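Local coordinates for protein putative sugar ABC transporter (Yersinia enterocolitica subsp. enterocolitica 8081, PDB 5ULB) that probably binds methylthioribose-like sugars, as the periplasmic substrate-binding component of an ABC transporter, at residues R271-P283 with G318-T330. Numbering follows the deposited sequence.
Sequences RLVAKKIAGEETP and GQSDDFNSPWFAT
R271 holds the backbone of S320 and D322, and E280 holds the side chains of S325 and W327, all through hydrogen bonds. The R271 chain runs extended from CG to NE, and its NH1 donates to two carbonyls: S320 O at 2.9 Å, nearly straight (169°), and D322 O at 2.9 Å. Both oxygens lie in the guanidinium plane, which limits its rotation. N324 ND2 sits over one guanidinium face, and R271 NE forms a salt bridge with E44. E280 splits its carboxylate. E280 OE1 accepts from S325 OG (2.8 Å) through its syn lone pair and also salt-bridges K275 NZ. W327 NE1 donates to E280 OE2 at 2.7 Å, from above the carboxylate plane. A water links K275 NZ to S325 OG.

L272 CD2 makes a CH-pi contact over the centre of the F323 ring, 3.7 Å from the centroid, while P283 CD approaches F323 CE1. A278 CB packs on W327 CZ2 (3.6 Å). R271 CG and A274 CB touch F328.

F323 has positive phi in a type II turn, D321 to N324. The contact docks the C-terminal tail onto helix 262-278 of a periplasmic binding protein fold, away from the sugar pocket.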
# COMPACT_ATOMS: atom_id res chain seq x y z
N ARG A 271 -13.86 -6.11 -4.40
CA ARG A 271 -14.37 -7.40 -4.90
C ARG A 271 -14.77 -8.31 -3.74
O ARG A 271 -15.79 -9.01 -3.76
CB ARG A 271 -13.32 -8.11 -5.77
CG ARG A 271 -12.98 -7.41 -7.02
CD ARG A 271 -11.92 -8.23 -7.78
NE ARG A 271 -11.35 -7.47 -8.88
CZ ARG A 271 -10.31 -7.88 -9.61
NH1 ARG A 271 -9.74 -9.02 -9.37
NH2 ARG A 271 -9.87 -7.14 -10.58
N LEU A 272 -13.92 -8.39 -2.71
CA LEU A 272 -14.19 -9.20 -1.53
C LEU A 272 -15.48 -8.80 -0.81
O LEU A 272 -16.27 -9.63 -0.48
CB LEU A 272 -12.98 -9.23 -0.58
CG LEU A 272 -11.78 -10.04 -1.10
CD1 LEU A 272 -10.51 -9.60 -0.38
CD2 LEU A 272 -12.07 -11.51 -0.83
N VAL A 273 -15.63 -7.47 -0.61
CA VAL A 273 -16.89 -7.01 -0.01
C VAL A 273 -18.09 -7.28 -0.86
O VAL A 273 -19.14 -7.67 -0.36
CB VAL A 273 -16.74 -5.54 0.38
CG1 VAL A 273 -18.05 -4.94 0.81
CG2 VAL A 273 -15.76 -5.38 1.47
N ALA A 274 -17.98 -7.11 -2.19
CA ALA A 274 -19.04 -7.46 -3.06
C ALA A 274 -19.50 -8.92 -2.94
O ALA A 274 -20.68 -9.22 -2.88
CB ALA A 274 -18.68 -7.14 -4.48
N LYS A 275 -18.51 -9.82 -2.93
CA LYS A 275 -18.83 -11.26 -2.75
C LYS A 275 -19.49 -11.48 -1.40
O LYS A 275 -20.41 -12.33 -1.33
CB LYS A 275 -17.55 -12.06 -2.90
CG LYS A 275 -17.04 -12.15 -4.31
CD LYS A 275 -15.75 -12.97 -4.45
CE LYS A 275 -15.90 -14.43 -4.08
NZ LYS A 275 -16.58 -15.16 -5.06
N LYS A 276 -18.99 -10.88 -0.33
CA LYS A 276 -19.61 -11.07 0.97
C LYS A 276 -21.06 -10.61 0.96
O LYS A 276 -21.95 -11.31 1.46
CB LYS A 276 -18.85 -10.30 2.04
CG LYS A 276 -17.43 -10.90 2.30
CD LYS A 276 -16.55 -9.95 3.08
CE LYS A 276 -15.07 -10.39 3.16
NZ LYS A 276 -14.95 -11.70 3.84
N ILE A 277 -21.35 -9.43 0.33
CA ILE A 277 -22.74 -8.95 0.29
C ILE A 277 -23.58 -9.96 -0.48
O ILE A 277 -24.72 -10.21 -0.14
CB ILE A 277 -22.75 -7.56 -0.34
CG1 ILE A 277 -22.13 -6.55 0.65
CG2 ILE A 277 -24.17 -7.09 -0.58
CD1 ILE A 277 -21.79 -5.17 0.06
N ALA A 278 -23.02 -10.52 -1.57
CA ALA A 278 -23.73 -11.49 -2.39
C ALA A 278 -23.93 -12.84 -1.75
O ALA A 278 -24.68 -13.67 -2.29
CB ALA A 278 -22.99 -11.67 -3.67
N GLY A 279 -23.24 -13.08 -0.65
CA GLY A 279 -23.37 -14.41 0.02
C GLY A 279 -22.43 -15.50 -0.53
O GLY A 279 -22.68 -16.68 -0.28
N GLU A 280 -21.38 -15.11 -1.22
CA GLU A 280 -20.38 -16.02 -1.81
C GLU A 280 -19.21 -16.21 -0.87
O GLU A 280 -18.81 -15.25 -0.18
CB GLU A 280 -19.91 -15.51 -3.16
CG GLU A 280 -20.95 -15.54 -4.25
CD GLU A 280 -20.44 -15.08 -5.61
OE1 GLU A 280 -19.29 -14.53 -5.77
OE2 GLU A 280 -21.12 -15.38 -6.57
N GLU A 281 -18.65 -17.41 -0.83
CA GLU A 281 -17.52 -17.69 0.04
C GLU A 281 -16.35 -16.79 -0.23
O GLU A 281 -16.04 -16.56 -1.42
CB GLU A 281 -17.12 -19.16 -0.13
CG GLU A 281 -15.91 -19.59 0.69
CD GLU A 281 -15.49 -21.04 0.44
OE1 GLU A 281 -16.05 -21.69 -0.51
OE2 GLU A 281 -14.65 -21.50 1.22
N THR A 282 -15.71 -16.32 0.81
CA THR A 282 -14.47 -15.55 0.75
C THR A 282 -13.51 -16.05 1.82
O THR A 282 -13.92 -16.57 2.82
CB THR A 282 -14.76 -14.03 1.00
OG1 THR A 282 -15.47 -13.85 2.21
CG2 THR A 282 -15.45 -13.41 -0.22
N PRO A 283 -12.21 -16.00 1.55
CA PRO A 283 -11.24 -16.61 2.43
C PRO A 283 -10.99 -15.78 3.66
O PRO A 283 -11.27 -14.56 3.69
CB PRO A 283 -9.98 -16.64 1.58
CG PRO A 283 -10.12 -15.51 0.63
CD PRO A 283 -11.60 -15.42 0.35
N GLY A 318 -0.12 -5.41 -12.11
CA GLY A 318 -1.37 -4.77 -11.71
C GLY A 318 -2.65 -5.49 -12.09
O GLY A 318 -3.77 -4.90 -12.06
N GLN A 319 -2.53 -6.74 -12.43
CA GLN A 319 -3.70 -7.52 -12.89
C GLN A 319 -3.85 -8.78 -12.05
O GLN A 319 -2.88 -9.37 -11.60
CB GLN A 319 -3.45 -8.00 -14.36
CG GLN A 319 -3.14 -6.86 -15.35
CD GLN A 319 -2.24 -7.31 -16.56
OE1 GLN A 319 -1.07 -6.83 -16.77
NE2 GLN A 319 -2.75 -8.26 -17.32
N SER A 320 -5.10 -9.14 -11.78
CA SER A 320 -5.37 -10.42 -11.13
C SER A 320 -6.83 -10.73 -11.42
O SER A 320 -7.71 -9.82 -11.27
CB SER A 320 -5.25 -10.26 -9.57
OG SER A 320 -5.63 -11.42 -8.96
N ASP A 321 -7.12 -11.99 -11.59
CA ASP A 321 -8.47 -12.52 -11.72
C ASP A 321 -9.02 -12.93 -10.39
O ASP A 321 -10.21 -13.41 -10.35
CB ASP A 321 -8.56 -13.68 -12.76
CG ASP A 321 -9.99 -13.78 -13.43
OD1 ASP A 321 -10.51 -14.90 -13.64
OD2 ASP A 321 -10.61 -12.74 -13.79
N ASP A 322 -8.27 -12.82 -9.30
CA ASP A 322 -8.74 -13.28 -8.01
C ASP A 322 -10.00 -12.52 -7.58
O ASP A 322 -10.10 -11.27 -7.64
CB ASP A 322 -7.66 -13.19 -6.95
CG ASP A 322 -6.49 -14.16 -7.17
OD1 ASP A 322 -6.68 -15.11 -7.94
OD2 ASP A 322 -5.43 -13.90 -6.62
N PHE A 323 -11.01 -13.29 -7.20
CA PHE A 323 -12.27 -12.76 -6.77
C PHE A 323 -13.14 -12.03 -7.80
O PHE A 323 -14.09 -11.35 -7.44
CB PHE A 323 -12.16 -11.92 -5.44
CG PHE A 323 -11.19 -12.52 -4.47
CD1 PHE A 323 -11.53 -13.72 -3.88
CD2 PHE A 323 -9.99 -11.95 -4.15
CE1 PHE A 323 -10.67 -14.37 -3.01
CE2 PHE A 323 -9.12 -12.56 -3.26
CZ PHE A 323 -9.44 -13.81 -2.71
N ASN A 324 -12.83 -12.29 -9.07
CA ASN A 324 -13.57 -11.69 -10.17
C ASN A 324 -14.76 -12.56 -10.55
O ASN A 324 -14.71 -13.33 -11.46
CB ASN A 324 -12.66 -11.47 -11.37
CG ASN A 324 -12.97 -10.25 -12.08
OD1 ASN A 324 -12.97 -10.27 -13.28
ND2 ASN A 324 -13.25 -9.20 -11.37
N SER A 325 -15.88 -12.45 -9.84
CA SER A 325 -17.02 -13.22 -10.12
C SER A 325 -17.61 -12.90 -11.50
O SER A 325 -17.54 -11.74 -11.97
CB SER A 325 -18.08 -12.91 -9.05
OG SER A 325 -17.68 -13.34 -7.78
N PRO A 326 -18.21 -13.91 -12.15
CA PRO A 326 -18.72 -13.66 -13.48
C PRO A 326 -19.83 -12.64 -13.57
O PRO A 326 -20.00 -11.95 -14.56
CB PRO A 326 -19.24 -14.99 -13.94
CG PRO A 326 -18.94 -15.96 -12.88
CD PRO A 326 -18.24 -15.34 -11.80
N TRP A 327 -20.60 -12.49 -12.50
CA TRP A 327 -21.69 -11.49 -12.47
C TRP A 327 -21.14 -10.08 -12.32
O TRP A 327 -21.92 -9.13 -12.40
CB TRP A 327 -22.75 -11.80 -11.37
CG TRP A 327 -22.24 -12.11 -10.07
CD1 TRP A 327 -21.95 -13.37 -9.61
CD2 TRP A 327 -21.89 -11.23 -8.99
NE1 TRP A 327 -21.40 -13.36 -8.36
CE2 TRP A 327 -21.39 -12.06 -7.92
CE3 TRP A 327 -21.98 -9.86 -8.81
CZ2 TRP A 327 -21.04 -11.56 -6.70
CZ3 TRP A 327 -21.60 -9.31 -7.56
CH2 TRP A 327 -21.15 -10.16 -6.51
N PHE A 328 -19.84 -9.86 -12.06
CA PHE A 328 -19.30 -8.48 -12.10
C PHE A 328 -19.51 -7.90 -13.48
O PHE A 328 -19.80 -6.71 -13.58
CB PHE A 328 -17.84 -8.45 -11.71
CG PHE A 328 -17.53 -8.74 -10.24
CD1 PHE A 328 -18.50 -8.87 -9.24
CD2 PHE A 328 -16.20 -8.80 -9.84
CE1 PHE A 328 -18.11 -9.16 -7.98
CE2 PHE A 328 -15.83 -9.08 -8.54
CZ PHE A 328 -16.80 -9.27 -7.60
N ALA A 329 -19.30 -8.70 -14.56
CA ALA A 329 -19.54 -8.24 -15.89
C ALA A 329 -20.99 -7.85 -16.08
O ALA A 329 -21.32 -6.88 -16.79
CB ALA A 329 -19.08 -9.23 -16.94
N THR A 330 -21.90 -8.61 -15.52
CA THR A 330 -23.32 -8.30 -15.64
C THR A 330 -23.59 -6.95 -15.02
O THR A 330 -24.37 -6.17 -15.55
CB THR A 330 -24.14 -9.46 -14.98
OG1 THR A 330 -23.62 -10.68 -15.50
CG2 THR A 330 -25.57 -9.31 -15.30
O HOH W 1 -7.23 -7.26 -12.57
O HOH W 2 -14.91 -14.97 -7.44